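DegT/DnrJ/EryC1/StrS aminotransferase (Brucella abortus 2308, PDB 4QGR) probably acts as a pyridoxal-phosphate-dependent aminotransferase of the DegT/DnrJ/EryC1/StrS family, moving amino groups between substrates. Local coordinates at residues Lys279-Val284 / Gly372-Phe377; Tyr298-Glu303 / Leu354-His359. One frame throughout, in Å; residues are numbered along the deposited sequence.

Interaction 1 of 2, residues Lys279-Val284 / Gly372-Phe377; sequences KDVVKV and GVIRGF
Arg375 meets the carboxylate of Asp280 through NH1 and NH2, tying the last helix of this fold type I aminotransferase family protein, 364-377, to the loop that follows helix 247-278. Take the arginine outward from its backbone. The bond to CB runs along the flank of the contact, neither at the loop nor away from it. CG, lying beside the backbone N (chi1 -66°), passes Val281, whose CG2 is 4.4 Å from Arg375 CG. A bend about the CG-CD bond (chi3 69°) swings NE and the guanidinium round to the carboxylate. Val281 CG1 lies over one guanidinium face, 4.3 Å above its plane and offset toward the rim, while Asp280 OD1 is at the edge, in plane. Arg375 NH1 gives a hydrogen bond to Asp280 OD1 (2.8 Å) and Arg375 NH2 one to Asp280 OD2 (3.1 Å). Both oxygens use their syn lone pairs, and the two flat groups lie only 16° apart, so this end-on salt bridge holds the guanidinium against rotation. NH1 also makes a weak hydrogen bond to Ala277 O. One residue back, the CB of Ile374 is directed at the loop, and its CG2 branch packs on two valines: Val281 CG2 is 4.3 Å from Ile374 CG2, and Val282 CG1 comes to 4.1 Å of that same methyl.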
ATOM      1  N   LYS A 279      -9.701  13.005  37.760  1.00 24.25           N
ATOM      2  CA  LYS A 279     -10.372  14.216  37.345  1.00 26.05           C
ATOM      3  C   LYS A 279     -10.065  15.461  38.187  1.00 26.30           C
ATOM      4  O   LYS A 279     -10.190  16.584  37.685  1.00 25.88           O
ATOM      5  CB  LYS A 279     -11.893  14.003  37.305  1.00 27.43           C
ATOM      6  CG  LYS A 279     -12.525  13.713  38.632  1.00 29.95           C
ATOM      7  CD  LYS A 279     -13.988  13.348  38.422  1.00 33.12           C
ATOM      8  CE  LYS A 279     -14.605  12.858  39.724  1.00 36.00           C
ATOM      9  NZ  LYS A 279     -16.030  12.477  39.493  1.00 38.23           N
ATOM     10  N   ASP A 280      -9.664  15.270  39.430  1.00 26.51           N
ATOM     11  CA  ASP A 280      -9.330  16.404  40.288  1.00 27.96           C
ATOM     12  C   ASP A 280      -7.895  16.912  40.204  1.00 27.86           C
ATOM     13  O   ASP A 280      -7.590  17.952  40.791  1.00 29.39           O
ATOM     14  CB  ASP A 280      -9.654  16.071  41.750  1.00 30.10           C
ATOM     15  CG  ASP A 280      -8.861  14.904  42.284  1.00 30.63           C
ATOM     16  OD1 ASP A 280      -8.606  13.884  41.570  1.00 32.18           O
ATOM     17  OD2 ASP A 280      -8.477  14.975  43.450  1.00 31.97           O
ATOM     18  N   VAL A 281      -6.998  16.183  39.535  1.00 26.65           N
ATOM     19  CA  VAL A 281      -5.608  16.614  39.396  1.00 25.73           C
ATOM     20  C   VAL A 281      -5.187  16.884  37.937  1.00 24.57           C
ATOM     21  O   VAL A 281      -4.218  17.593  37.708  1.00 24.08           O
ATOM     22  CB  VAL A 281      -4.613  15.608  40.017  1.00 26.65           C
ATOM     23  CG1 VAL A 281      -4.718  15.599  41.531  1.00 27.95           C
ATOM     24  CG2 VAL A 281      -4.799  14.198  39.455  1.00 26.84           C
ATOM     25  N   VAL A 282      -5.881  16.294  36.959  1.00 22.81           N
ATOM     26  CA  VAL A 282      -5.611  16.569  35.561  1.00 21.32           C
ATOM     27  C   VAL A 282      -6.934  16.644  34.800  1.00 21.19           C
ATOM     28  O   VAL A 282      -7.969  16.275  35.321  1.00 20.72           O
ATOM     29  CB  VAL A 282      -4.711  15.496  34.887  1.00 20.39           C
ATOM     30  CG1 VAL A 282      -3.301  15.527  35.462  1.00 20.83           C
ATOM     31  CG2 VAL A 282      -5.313  14.106  34.968  1.00 19.90           C
ATOM     32  N   LYS A 283      -6.874  17.105  33.559  1.00 20.60           N
ATOM     33  CA  LYS A 283      -8.044  17.171  32.730  1.00 21.06           C
ATOM     34  C   LYS A 283      -8.230  15.825  32.058  1.00 20.51           C
ATOM     35  O   LYS A 283      -7.341  15.350  31.368  1.00 20.35           O
ATOM     36  CB  LYS A 283      -7.900  18.307  31.731  1.00 22.23           C
ATOM     37  CG  LYS A 283      -9.065  18.505  30.789  1.00 23.42           C
ATOM     38  CD  LYS A 283      -8.982  19.898  30.154  1.00 26.04           C
ATOM     39  CE  LYS A 283     -10.194  20.235  29.313  1.00 27.53           C
ATOM     40  NZ  LYS A 283     -10.414  19.179  28.315  1.00 27.34           N
ATOM     41  N   VAL A 284      -9.388  15.216  32.271  1.00 20.06           N
ATOM     42  CA  VAL A 284      -9.626  13.850  31.816  1.00 19.86           C
ATOM     43  C   VAL A 284     -10.587  13.848  30.616  1.00 19.83           C
ATOM     44  O   VAL A 284     -11.412  14.744  30.464  1.00 19.63           O
ATOM     45  CB  VAL A 284     -10.139  12.902  32.938  1.00 20.06           C
ATOM     46  CG1 VAL A 284      -9.126  12.787  34.073  1.00 20.05           C
ATOM     47  CG2 VAL A 284     -11.489  13.338  33.484  1.00 20.92           C
ATOM     48  N   GLY A 372      -1.411   6.530  41.040  1.00 22.25           N
ATOM     49  CA  GLY A 372      -0.671   6.977  42.211  1.00 23.16           C
ATOM     50  C   GLY A 372       0.429   7.958  41.836  1.00 23.00           C
ATOM     51  O   GLY A 372       0.677   8.925  42.528  1.00 22.98           O
ATOM     52  N   VAL A 373       1.113   7.691  40.740  1.00 22.78           N
ATOM     53  CA  VAL A 373       2.237   8.526  40.376  1.00 23.09           C
ATOM     54  C   VAL A 373       1.727   9.878  39.923  1.00 22.89           C
ATOM     55  O   VAL A 373       2.313  10.919  40.277  1.00 22.57           O
ATOM     56  CB  VAL A 373       3.110   7.853  39.285  1.00 23.76           C
ATOM     57  CG1 VAL A 373       4.183   8.812  38.784  1.00 24.46           C
ATOM     58  CG2 VAL A 373       3.750   6.591  39.819  1.00 23.96           C
ATOM     59  N   ILE A 374       0.623   9.878  39.163  1.00 22.16           N
ATOM     60  CA  ILE A 374       0.066  11.117  38.654  1.00 22.06           C
ATOM     61  C   ILE A 374      -0.448  11.992  39.822  1.00 23.70           C
ATOM     62  O   ILE A 374      -0.151  13.189  39.888  1.00 24.21           O
ATOM     63  CB  ILE A 374      -1.046  10.855  37.611  1.00 21.28           C
ATOM     64  CG1 ILE A 374      -0.455  10.141  36.389  1.00 20.86           C
ATOM     65  CG2 ILE A 374      -1.726  12.163  37.185  1.00 21.82           C
ATOM     66  CD1 ILE A 374      -1.463   9.656  35.379  1.00 19.59           C
ATOM     67  N   ARG A 375      -1.190  11.388  40.740  1.00 23.86           N
ATOM     68  CA  ARG A 375      -1.727  12.105  41.894  1.00 25.99           C
ATOM     69  C   ARG A 375      -0.571  12.656  42.762  1.00 26.87           C
ATOM     70  O   ARG A 375      -0.591  13.816  43.213  1.00 27.32           O
ATOM     71  CB  ARG A 375      -2.634  11.184  42.721  1.00 26.78           C
ATOM     72  CG  ARG A 375      -3.915  10.761  41.995  1.00 27.67           C
ATOM     73  CD  ARG A 375      -4.860  10.015  42.920  1.00 28.80           C
ATOM     74  NE  ARG A 375      -5.364  10.967  43.905  1.00 30.84           N
ATOM     75  CZ  ARG A 375      -6.332  11.845  43.662  1.00 31.23           C
ATOM     76  NH1 ARG A 375      -6.951  11.879  42.484  1.00 31.35           N
ATOM     77  NH2 ARG A 375      -6.685  12.703  44.590  1.00 34.59           N
ATOM     78  N   GLY A 376       0.457  11.826  42.946  1.00 27.11           N
ATOM     79  CA  GLY A 376       1.615  12.204  43.742  1.00 27.35           C
ATOM     80  C   GLY A 376       2.358  13.368  43.124  1.00 27.43           C
ATOM     81  O   GLY A 376       2.769  14.282  43.826  1.00 27.11           O
ATOM     82  N   PHE A 377       2.546  13.334  41.801  1.00 26.85           N
ATOM     83  CA  PHE A 377       3.162  14.437  41.075  1.00 26.97           C
ATOM     84  C   PHE A 377       2.443  15.744  41.343  1.00 27.68           C
ATOM     85  O   PHE A 377       3.086  16.784  41.480  1.00 28.00           O
ATOM     86  CB  PHE A 377       3.151  14.182  39.550  1.00 26.14           C
ATOM     87  CG  PHE A 377       3.841  15.266  38.749  1.00 26.42           C
ATOM     88  CD1 PHE A 377       5.233  15.339  38.700  1.00 26.47           C
ATOM     89  CD2 PHE A 377       3.101  16.227  38.071  1.00 26.67           C
ATOM     90  CE1 PHE A 377       5.855  16.340  37.980  1.00 26.40           C
ATOM     91  CE2 PHE A 377       3.728  17.227  37.332  1.00 26.65           C
ATOM     92  CZ  PHE A 377       5.108  17.284  37.299  1.00 26.53           C
TER

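Interaction 2 of 2, residues Tyr298-Glu303 / Leu354-His359; sequences YSIESE and LSLPMH
Ser299 and Ser355 adopt the same first torsion, each OG beside its own backbone N (chi1 -63° and -55°), and on neighbouring antiparallel strands this brings Ser299 OG and Ser355 OG to 2.7 Å in a hydrogen bond. They form a non-hydrogen-bonded pair, so the hydroxyl bond joins the strands at a position where the two residues make no N-H...O bond to each other. At Ile300 and Leu354 the backbones bond both ways: Ile300 N to Leu354 O and Leu354 N to Ile300 O are both 2.9 Å. Further along, Leu356 N donates to Tyr298 O at 2.9 Å, while a water accepts from Tyr298 N and donates to Leu356 O, bridging the strands where they part. On the face carrying Tyr298, Leu356 lies alongside the tyrosine, its CD1 at the ring edge, 3.8 Å from Tyr298 CD1. Met358, bent at chi2 and chi3, folds its methyl back so that CE sits 3.6 Å from Tyr298 CB. The tyrosine hydroxyl goes to Asn275. This two-stranded antiparallel sheet, whose strands are far apart in sequence, is backed by three helices: Tyr298 and Met358 lean on 247-278, Ile300 and Leu354 on 305-314, and Leu356 on 364-377.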
ATOM      1  N   TYR A 298      -5.727   7.079  25.611  1.00 12.68           N
ATOM      2  CA  TYR A 298      -6.346   7.666  26.800  1.00 12.86           C
ATOM      3  C   TYR A 298      -5.535   8.928  27.074  1.00 13.07           C
ATOM      4  O   TYR A 298      -4.395   8.858  27.534  1.00 12.86           O
ATOM      5  CB  TYR A 298      -6.332   6.721  27.985  1.00 13.52           C
ATOM      6  CG  TYR A 298      -6.975   7.385  29.197  1.00 13.55           C
ATOM      7  CD1 TYR A 298      -6.213   8.177  30.065  1.00 14.51           C
ATOM      8  CD2 TYR A 298      -8.330   7.348  29.381  1.00 13.69           C
ATOM      9  CE1 TYR A 298      -6.813   8.846  31.152  1.00 14.74           C
ATOM     10  CE2 TYR A 298      -8.938   8.026  30.457  1.00 14.47           C
ATOM     11  CZ  TYR A 298      -8.169   8.791  31.312  1.00 14.88           C
ATOM     12  OH  TYR A 298      -8.744   9.458  32.387  1.00 16.56           O
ATOM     13  N   SER A 299      -6.097  10.073  26.689  1.00 13.29           N
ATOM     14  CA  SER A 299      -5.367  11.319  26.640  1.00 13.08           C
ATOM     15  C   SER A 299      -5.870  12.332  27.672  1.00 13.82           C
ATOM     16  O   SER A 299      -7.053  12.732  27.633  1.00 14.48           O
ATOM     17  CB  SER A 299      -5.461  11.910  25.244  1.00 13.06           C
ATOM     18  OG  SER A 299      -4.836  11.058  24.264  1.00 12.12           O
ATOM     19  N   ILE A 300      -4.941  12.782  28.510  1.00 14.20           N
ATOM     20  CA  ILE A 300      -5.179  13.755  29.576  1.00 15.51           C
ATOM     21  C   ILE A 300      -4.461  15.055  29.239  1.00 16.12           C
ATOM     22  O   ILE A 300      -3.655  15.088  28.319  1.00 15.65           O
ATOM     23  CB  ILE A 300      -4.686  13.258  30.947  1.00 16.21           C
ATOM     24  CG1 ILE A 300      -3.176  13.012  30.919  1.00 16.40           C
ATOM     25  CG2 ILE A 300      -5.471  12.016  31.305  1.00 15.93           C
ATOM     26  CD1 ILE A 300      -2.483  12.994  32.240  1.00 17.58           C
ATOM     27  N   GLU A 301      -4.762  16.118  29.967  1.00 17.11           N
ATOM     28  CA  GLU A 301      -3.934  17.312  29.933  1.00 18.45           C
ATOM     29  C   GLU A 301      -3.463  17.612  31.332  1.00 18.07           C
ATOM     30  O   GLU A 301      -4.216  17.495  32.280  1.00 19.24           O
ATOM     31  CB  GLU A 301      -4.671  18.517  29.357  1.00 20.21           C
ATOM     32  CG  GLU A 301      -5.181  18.322  27.946  1.00 20.38           C
ATOM     33  CD  GLU A 301      -6.191  19.382  27.548  1.00 22.31           C
ATOM     34  OE1 GLU A 301      -6.016  20.538  27.935  1.00 23.80           O
ATOM     35  OE2 GLU A 301      -7.153  19.051  26.858  1.00 23.10           O
ATOM     36  N   SER A 302      -2.215  18.019  31.464  1.00 18.71           N
ATOM     37  CA  SER A 302      -1.619  18.287  32.762  1.00 19.12           C
ATOM     38  C   SER A 302      -0.790  19.556  32.775  1.00 19.67           C
ATOM     39  O   SER A 302      -0.122  19.853  31.798  1.00 19.48           O
ATOM     40  CB  SER A 302      -0.711  17.111  33.133  1.00 19.34           C
ATOM     41  OG  SER A 302      -0.056  17.323  34.361  1.00 20.09           O
ATOM     42  N   GLU A 303      -0.837  20.295  33.896  1.00 20.60           N
ATOM     43  CA  GLU A 303       0.196  21.296  34.214  1.00 21.76           C
ATOM     44  C   GLU A 303       1.538  20.561  34.286  1.00 21.87           C
ATOM     45  O   GLU A 303       1.565  19.384  34.655  1.00 22.35           O
ATOM     46  CB  GLU A 303      -0.078  21.989  35.559  1.00 22.73           C
ATOM     47  N   LEU A 354      -1.085  14.437  27.103  1.00 14.13           N
ATOM     48  CA  LEU A 354      -0.295  13.221  27.295  1.00 14.12           C
ATOM     49  C   LEU A 354      -1.188  12.001  27.260  1.00 13.61           C
ATOM     50  O   LEU A 354      -2.280  12.036  27.806  1.00 13.35           O
ATOM     51  CB  LEU A 354       0.429  13.301  28.636  1.00 15.29           C
ATOM     52  CG  LEU A 354       1.430  12.155  28.913  1.00 15.67           C
ATOM     53  CD1 LEU A 354       2.569  12.144  27.901  1.00 15.94           C
ATOM     54  CD2 LEU A 354       1.967  12.247  30.333  1.00 17.20           C
ATOM     55  N   SER A 355      -0.762  10.956  26.548  1.00 12.78           N
ATOM     56  CA  SER A 355      -1.503   9.713  26.503  1.00 13.11           C
ATOM     57  C   SER A 355      -0.889   8.647  27.419  1.00 13.23           C
ATOM     58  O   SER A 355       0.321   8.513  27.502  1.00 13.39           O
ATOM     59  CB  SER A 355      -1.643   9.202  25.070  1.00 12.66           C
ATOM     60  OG  SER A 355      -2.237  10.212  24.248  1.00 12.79           O
ATOM     61  N   LEU A 356      -1.742   7.963  28.176  1.00 13.63           N
ATOM     62  CA  LEU A 356      -1.325   6.996  29.224  1.00 13.91           C
ATOM     63  C   LEU A 356      -1.522   5.562  28.714  1.00 13.59           C
ATOM     64  O   LEU A 356      -2.281   5.338  27.775  1.00 13.72           O
ATOM     65  CB  LEU A 356      -2.202   7.182  30.471  1.00 14.65           C
ATOM     66  CG  LEU A 356      -2.283   8.600  31.016  1.00 15.57           C
ATOM     67  CD1 LEU A 356      -3.127   8.629  32.292  1.00 16.18           C
ATOM     68  CD2 LEU A 356      -0.858   9.098  31.307  1.00 16.03           C
ATOM     69  N   PRO A 357      -0.866   4.575  29.336  1.00 13.72           N
ATOM     70  CA  PRO A 357      -1.103   3.208  28.941  1.00 13.09           C
ATOM     71  C   PRO A 357      -2.598   2.888  28.874  1.00 13.27           C
ATOM     72  O   PRO A 357      -3.356   3.233  29.760  1.00 13.18           O
ATOM     73  CB  PRO A 357      -0.416   2.400  30.037  1.00 13.55           C
ATOM     74  CG  PRO A 357       0.717   3.307  30.485  1.00 13.70           C
ATOM     75  CD  PRO A 357       0.108   4.678  30.446  1.00 13.91           C
ATOM     76  N   MET A 358      -3.021   2.295  27.782  1.00 13.45           N
ATOM     77  CA  MET A 358      -4.430   2.063  27.554  1.00 14.57           C
ATOM     78  C   MET A 358      -4.562   0.884  26.622  1.00 13.88           C
ATOM     79  O   MET A 358      -4.151   0.955  25.492  1.00 13.97           O
ATOM     80  CB  MET A 358      -5.085   3.265  26.922  1.00 15.98           C
ATOM     81  CG  MET A 358      -6.528   2.988  26.455  1.00 17.21           C
ATOM     82  SD  MET A 358      -7.694   2.208  27.632  1.00 23.20           S
ATOM     83  CE  MET A 358      -7.789   3.538  28.721  1.00 21.15           C
ATOM     84  N   HIS A 359      -5.057  -0.226  27.157  1.00 14.40           N
ATOM     85  CA  HIS A 359      -5.328  -1.433  26.380  1.00 14.27           C
ATOM     86  C   HIS A 359      -6.202  -2.342  27.248  1.00 14.64           C
ATOM     87  O   HIS A 359      -6.333  -2.097  28.459  1.00 14.78           O
ATOM     88  CB  HIS A 359      -4.024  -2.124  25.948  1.00 14.68           C
ATOM     89  CG  HIS A 359      -3.072  -2.421  27.058  1.00 15.10           C
ATOM     90  ND1 HIS A 359      -3.142  -3.570  27.811  1.00 15.71           N
ATOM     91  CD2 HIS A 359      -2.061  -1.695  27.587  1.00 15.40           C
ATOM     92  CE1 HIS A 359      -2.170  -3.576  28.694  1.00 15.96           C
ATOM     93  NE2 HIS A 359      -1.500  -2.449  28.589  1.00 15.57           N
TER
HETATM   94  O   HOH W   1      -3.151   5.933  25.319  1.00 12.26           O

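The two contacts join different elements of one region, their centres about 10 Å apart; strand 353-356 and helix 364-377 follow each other in the chain. Interaction 2 is buried: backbone bonding joins two strands, whose serine-bearing face looks toward the cofactor side, the Ser299 and Gln173 side chains being about 7 Å apart. Interaction 1 lies farther from the chain's centre and away from the cofactor site; there a charged pair sits at the outer margin, with aliphatic packing beneath it. Ile374 joins the two, since its CD1 packs on Leu356 CD1 at 3.7 Å. The loop also runs beside strand 298-301, where Lys283 shares backbone hydrogen bonding with Glu301. Helix 364-377 thus meets loop and strand pair alike.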